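PDB 4CQI: tubulin-binding cofactor A from Leishmania major, which probably acts early in the tubulin-folding pathway, capturing beta-tubulin and holding it in a quasi-native conformation. Local coordinates for residues S33-T38 with A117-G122; E50-R55 with T71-E76. All coordinates share one frame; numbering follows the deposited sequence. Where two conformers were deposited one is given.

Interaction 1: residues S33-T38 with A117-G122; sequences SALKRT and ATMADG
Segments 33-38 and 117-122 run side by side in the same general direction, their short axes 24° from parallel and 9.8 Å apart at closest approach. K36 and T118 bring the backbones nearest, with 6.5 Å from CA to CA, and the side chains that do the joining are those of L35, T118 and M119. The parallel sense follows from the topology of a three-helix bundle: helix 67-100 runs back, and helix 109-125 reverses again to lie along helix 23-62.

With CG anti to the backbone N (chi1 172°), L35 projects its CD2 methyl to 3.6 Å from T118 CG2. The two side chains lie alongside, running in opposite senses, and L35 CG also comes within 3.7 Å of that same T118 methyl. The rotation of T118 explains the fit: CG2 stands anti to the backbone N and faces L35, while OG1 is hydrogen-bonded to L114 O one turn earlier. M119 points its CB away from segment 33-38, yet its CG reaches 3.9 Å from L35 CD2; the chain then bends at chi3, and the M119 side chain touches L95 and L99 of helix 67-100. L35 in turn touches S91, so both residues pack on the middle helix as well. At the margin, T118 CG2 lies 3.9 Å from the backbone N of K36, whose long side chain leads away.

No hydrogen bond spans the two segments; the third helix is held here by methyl and methylene packing, with T118 offering its methyl across the contact while its hydroxyl is satisfied within its own helix.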
loop_
_atom_site.group_PDB
_atom_site.type_symbol
_atom_site.label_atom_id
_atom_site.label_comp_id
_atom_site.label_asym_id
_atom_site.label_seq_id
_atom_site.Cartn_x
_atom_site.Cartn_y
_atom_site.Cartn_z
ATOM N N SER A 33 -5.978 6.428 -7.874
ATOM C CA SER A 33 -6.753 5.307 -7.309
ATOM C C SER A 33 -5.851 4.116 -7.026
ATOM O O SER A 33 -5.955 3.452 -5.956
ATOM C CB SER A 33 -7.910 4.899 -8.229
ATOM O OG SER A 33 -8.548 3.719 -7.760
ATOM N N ALA A 34 -4.946 3.824 -7.953
ATOM C CA ALA A 34 -4.006 2.731 -7.734
ATOM C C ALA A 34 -3.143 2.946 -6.476
ATOM O O ALA A 34 -2.930 1.995 -5.681
ATOM C CB ALA A 34 -3.145 2.549 -8.984
ATOM N N LEU A 35 -2.639 4.173 -6.286
ATOM C CA LEU A 35 -1.790 4.516 -5.165
ATOM C C LEU A 35 -2.576 4.364 -3.844
ATOM O O LEU A 35 -2.076 3.792 -2.863
ATOM C CB LEU A 35 -1.219 5.939 -5.277
ATOM C CG LEU A 35 -0.470 6.467 -4.042
ATOM C CD1 LEU A 35 0.638 5.538 -3.498
ATOM C CD2 LEU A 35 0.085 7.862 -4.300
ATOM N N LYS A 36 -3.791 4.903 -3.840
ATOM C CA LYS A 36 -4.653 4.781 -2.683
ATOM C C LYS A 36 -4.818 3.304 -2.289
ATOM O O LYS A 36 -4.726 2.974 -1.101
ATOM C CB LYS A 36 -6.030 5.419 -2.996
ATOM C CG LYS A 36 -6.994 5.409 -1.821
ATOM C CD LYS A 36 -8.266 6.219 -2.127
ATOM C CE LYS A 36 -9.550 5.574 -1.577
ATOM N NZ LYS A 36 -9.568 5.291 -0.109
ATOM N N ARG A 37 -5.054 2.430 -3.265
ATOM C CA ARG A 37 -5.156 0.956 -2.987
ATOM C C ARG A 37 -3.878 0.363 -2.388
ATOM O O ARG A 37 -3.979 -0.399 -1.437
ATOM C CB ARG A 37 -5.618 0.167 -4.212
ATOM C CG ARG A 37 -7.131 0.131 -4.356
ATOM C CD ARG A 37 -7.559 -0.786 -5.470
ATOM N NE ARG A 37 -7.016 -0.332 -6.732
ATOM C CZ ARG A 37 -7.664 0.473 -7.569
ATOM N NH1 ARG A 37 -8.887 0.893 -7.278
ATOM N NH2 ARG A 37 -7.089 0.834 -8.689
ATOM N N THR A 38 -2.692 0.733 -2.878
ATOM C CA THR A 38 -1.450 0.240 -2.278
ATOM C C THR A 38 -1.306 0.716 -0.834
ATOM O O THR A 38 -0.738 0.021 0.010
ATOM C CB THR A 38 -0.183 0.613 -3.075
ATOM O OG1 THR A 38 0.060 2.033 -2.978
ATOM C CG2 THR A 38 -0.309 0.214 -4.563
ATOM N N ALA A 117 -2.133 15.057 -2.027
ATOM C CA ALA A 117 -2.531 14.504 -0.710
ATOM C C ALA A 117 -2.246 12.991 -0.566
ATOM O O ALA A 117 -1.769 12.515 0.494
ATOM C CB ALA A 117 -4.027 14.803 -0.428
ATOM N N THR A 118 -2.508 12.261 -1.641
ATOM C CA THR A 118 -2.399 10.787 -1.649
ATOM C C THR A 118 -0.925 10.407 -1.644
ATOM O O THR A 118 -0.525 9.498 -0.909
ATOM C CB THR A 118 -3.125 10.186 -2.869
ATOM O OG1 THR A 118 -4.488 10.621 -2.868
ATOM C CG2 THR A 118 -3.131 8.657 -2.838
ATOM N N MET A 119 -0.088 11.123 -2.417
ATOM C CA MET A 119 1.371 10.945 -2.293
ATOM C C MET A 119 1.875 11.219 -0.886
ATOM O O MET A 119 2.655 10.424 -0.341
ATOM C CB MET A 119 2.126 11.802 -3.332
ATOM C CG MET A 119 1.892 11.342 -4.750
ATOM S SD MET A 119 2.931 12.195 -5.979
ATOM C CE MET A 119 2.192 13.800 -5.945
ATOM N N ALA A 120 1.432 12.319 -0.280
ATOM C CA ALA A 120 1.807 12.620 1.109
ATOM C C ALA A 120 1.356 11.521 2.083
ATOM O O ALA A 120 2.138 11.124 2.953
ATOM C CB ALA A 120 1.296 13.982 1.539
ATOM N N ASP A 121 0.136 10.999 1.913
ATOM C CA ASP A 121 -0.336 9.822 2.684
ATOM C C ASP A 121 0.560 8.596 2.501
ATOM O O ASP A 121 0.853 7.894 3.481
ATOM C CB ASP A 121 -1.782 9.418 2.331
ATOM C CG ASP A 121 -2.820 10.446 2.759
ATOM O OD1 ASP A 121 -2.553 11.267 3.659
ATOM O OD2 ASP A 121 -3.939 10.415 2.194
ATOM N N GLY A 122 1.015 8.336 1.275
ATOM C CA GLY A 122 1.966 7.208 1.024
ATOM C C GLY A 122 3.320 7.384 1.712
ATOM O O GLY A 122 3.816 6.468 2.366
#

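Interaction 2: residues E50-R55 with T71-E76; sequences ERELQR and TKVVDE. With SO4 (sulfate ion), chain B.
E52 OE1 takes two hydrogen bonds: R55 NH1 of its own helix donates to it at 2.9 Å as part of a salt bridge, and Q70 NE2, at the start of helix 67-100, gives the second. The arginine bond is moderately bent (N-H...O 144°); OE1 lies near the guanidinium plane at its edge, whereas NH1 approaches from well above the carboxylate plane. R55 NH1 also forms a salt bridge with E48 OE2, so one positive group serves two glutamates whose OE2 atoms lie close together, and it probably eases their repulsion.

Held in this way, the carboxylate of E52 sits against a methyl group. Its chain bends at chi2 and crosses the V73 side chain at about a right angle, placing OE2 3.3 Å from V73 CG1. The helices themselves, 166° apart in direction, form the antiparallel hairpin of the three-helix bundle, with E52 and V74 the nearest pair of CA atoms. V74 uses both its branches here: CG2, anti to the carbonyl carbon, comes 3.3 Å from the backbone O of E52 and 3.8 Å from E52 CB, while CG1 meets L53 CD2 at 3.5 Å. L53 crosses V74 at roughly a right angle, its end turning nearer the partner helix than its CB direction suggests. L56, farther along helix 23-62, also touches V74.

R51 makes no contact with segment 71-76. Its extended chain offers the guanidinium edge to a sulfate, probably from the crystallisation liquor: NE donates to O1 at 2.9 Å, and NH2 to O3 at 2.7 Å with a straighter N-H...O angle of 164°. R47 NE binds the same ion.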
loop_
_atom_site.group_PDB
_atom_site.type_symbol
_atom_site.label_atom_id
_atom_site.label_comp_id
_atom_site.label_asym_id
_atom_site.label_seq_id
_atom_site.Cartn_x
_atom_site.Cartn_y
_atom_site.Cartn_z
ATOM N N GLU A 50 -0.017 -8.418 13.203
ATOM C CA GLU A 50 -0.346 -8.519 14.618
ATOM C C GLU A 50 -1.259 -9.699 14.875
ATOM O O GLU A 50 -1.023 -10.467 15.809
ATOM C CB GLU A 50 -0.948 -7.205 15.145
ATOM C CG GLU A 50 -0.016 -6.002 14.998
ATOM C CD GLU A 50 1.359 -6.214 15.611
ATOM O OE1 GLU A 50 1.411 -6.648 16.787
ATOM O OE2 GLU A 50 2.386 -5.949 14.923
ATOM N N ARG A 51 -2.262 -9.878 14.025
ATOM C CA ARG A 51 -3.151 -11.042 14.102
ATOM C C ARG A 51 -2.450 -12.375 13.906
ATOM O O ARG A 51 -2.800 -13.364 14.592
ATOM C CB ARG A 51 -4.251 -10.946 13.066
ATOM C CG ARG A 51 -5.130 -9.728 13.321
ATOM C CD ARG A 51 -6.393 -9.842 12.546
ATOM N NE ARG A 51 -7.394 -8.903 13.034
ATOM C CZ ARG A 51 -8.705 -9.087 12.942
ATOM N NH1 ARG A 51 -9.179 -10.205 12.402
ATOM N NH2 ARG A 51 -9.537 -8.145 13.394
ATOM N N GLU A 52 -1.493 -12.427 12.987
ATOM C CA GLU A 52 -0.780 -13.693 12.721
ATOM C C GLU A 52 0.053 -14.094 13.904
ATOM O O GLU A 52 0.188 -15.292 14.198
ATOM C CB GLU A 52 0.113 -13.633 11.497
ATOM C CG GLU A 52 -0.573 -13.350 10.145
ATOM C CD GLU A 52 -1.339 -14.507 9.490
ATOM O OE1 GLU A 52 -1.799 -15.459 10.176
ATOM O OE2 GLU A 52 -1.510 -14.416 8.254
ATOM N N LEU A 53 0.617 -13.103 14.587
ATOM C CA LEU A 53 1.374 -13.325 15.800
ATOM C C LEU A 53 0.465 -13.830 16.948
ATOM O O LEU A 53 0.887 -14.642 17.779
ATOM C CB LEU A 53 2.107 -12.056 16.218
ATOM C CG LEU A 53 3.331 -11.624 15.386
ATOM C CD1 LEU A 53 3.725 -10.160 15.609
ATOM C CD2 LEU A 53 4.522 -12.520 15.682
ATOM N N GLN A 54 -0.753 -13.319 17.005
ATOM C CA GLN A 54 -1.764 -13.817 17.945
ATOM C C GLN A 54 -2.252 -15.217 17.553
ATOM O O GLN A 54 -2.437 -16.088 18.401
ATOM C CB GLN A 54 -2.984 -12.858 17.973
ATOM C CG GLN A 54 -2.744 -11.454 18.532
ATOM C CD GLN A 54 -3.781 -10.401 18.048
ATOM O OE1 GLN A 54 -4.840 -10.729 17.479
ATOM N NE2 GLN A 54 -3.461 -9.123 18.272
ATOM N N ARG A 55 -2.491 -15.410 16.262
ATOM C CA ARG A 55 -2.996 -16.658 15.712
ATOM C C ARG A 55 -1.978 -17.757 15.968
ATOM O O ARG A 55 -2.360 -18.898 16.254
ATOM C CB ARG A 55 -3.314 -16.492 14.216
ATOM C CG ARG A 55 -3.727 -17.768 13.489
ATOM C CD ARG A 55 -4.316 -17.448 12.118
ATOM N NE ARG A 55 -5.430 -16.486 12.204
ATOM C CZ ARG A 55 -5.520 -15.307 11.574
ATOM N NH1 ARG A 55 -4.583 -14.896 10.721
ATOM N NH2 ARG A 55 -6.585 -14.528 11.784
ATOM N N THR A 71 4.280 -20.485 12.109
ATOM C CA THR A 71 5.574 -19.821 12.189
ATOM C C THR A 71 5.988 -19.293 10.801
ATOM O O THR A 71 6.442 -18.134 10.669
ATOM C CB THR A 71 6.664 -20.750 12.772
ATOM O OG1 THR A 71 6.364 -20.986 14.140
ATOM C CG2 THR A 71 8.046 -20.083 12.703
ATOM N N LYS A 72 5.833 -20.139 9.797
ATOM C CA LYS A 72 6.140 -19.793 8.408
ATOM C C LYS A 72 5.208 -18.685 7.861
ATOM O O LYS A 72 5.658 -17.772 7.162
ATOM C CB LYS A 72 6.074 -21.051 7.523
ATOM C CG LYS A 72 7.289 -21.982 7.724
ATOM C CD LYS A 72 7.013 -23.454 7.407
ATOM C CE LYS A 72 8.163 -24.352 7.885
ATOM N NZ LYS A 72 7.791 -25.798 7.997
ATOM N N VAL A 73 3.918 -18.744 8.215
ATOM C CA VAL A 73 2.959 -17.697 7.805
ATOM C C VAL A 73 3.285 -16.340 8.462
ATOM O O VAL A 73 3.175 -15.312 7.791
ATOM C CB VAL A 73 1.528 -18.124 8.130
ATOM C CG1 VAL A 73 0.515 -16.997 7.956
ATOM C CG2 VAL A 73 1.132 -19.350 7.315
ATOM N N VAL A 74 3.681 -16.352 9.738
ATOM C CA VAL A 74 4.075 -15.131 10.460
ATOM C C VAL A 74 5.295 -14.504 9.790
ATOM O O VAL A 74 5.342 -13.273 9.561
ATOM C CB VAL A 74 4.351 -15.405 11.957
ATOM C CG1 VAL A 74 5.050 -14.230 12.617
ATOM C CG2 VAL A 74 3.036 -15.750 12.679
ATOM N N ASP A 75 6.266 -15.342 9.431
ATOM C CA ASP A 75 7.475 -14.832 8.796
ATOM C C ASP A 75 7.133 -14.188 7.452
ATOM O O ASP A 75 7.611 -13.085 7.106
ATOM C CB ASP A 75 8.513 -15.945 8.653
ATOM C CG ASP A 75 9.889 -15.406 8.235
ATOM O OD1 ASP A 75 10.358 -14.382 8.804
ATOM O OD2 ASP A 75 10.480 -15.953 7.287
ATOM N N GLU A 76 6.284 -14.864 6.685
ATOM C CA GLU A 76 5.791 -14.282 5.438
ATOM C C GLU A 76 4.962 -13.018 5.613
ATOM O O GLU A 76 5.081 -12.124 4.793
ATOM C CB GLU A 76 5.047 -15.356 4.615
ATOM C CG GLU A 76 5.935 -16.567 4.210
ATOM C CD GLU A 76 7.124 -16.208 3.341
ATOM O OE1 GLU A 76 7.037 -15.229 2.579
ATOM O OE2 GLU A 76 8.167 -16.902 3.406
HETATM S S SO4 B . -7.472 -5.495 14.745
HETATM O O1 SO4 B . -6.891 -6.845 14.971
HETATM O O2 SO4 B . -7.611 -4.713 15.996
HETATM O O3 SO4 B . -8.817 -5.697 14.143
HETATM O O4 SO4 B . -6.609 -4.699 13.847
#

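Both interactions use helix 23-62, but at sites whose centres are about 26 Å apart and with different partners. Interaction 2 joins it to helix 67-100 in antiparallel sense, its centre about 19 Å from the centre of the chain, across the short connection between those two helices. Interaction 1 joins it to helix 109-125 nearly parallel, its centre about 8 Å from the centre of the chain, and links residues much farther apart in sequence. Each is partly buried, and neither has a hydrogen bond between its own segments. Their chemistry differs nonetheless: the more central contact is apolar packing, whereas the outlying one mixes valine and leucine packing with charged groups and a nearby bound anion.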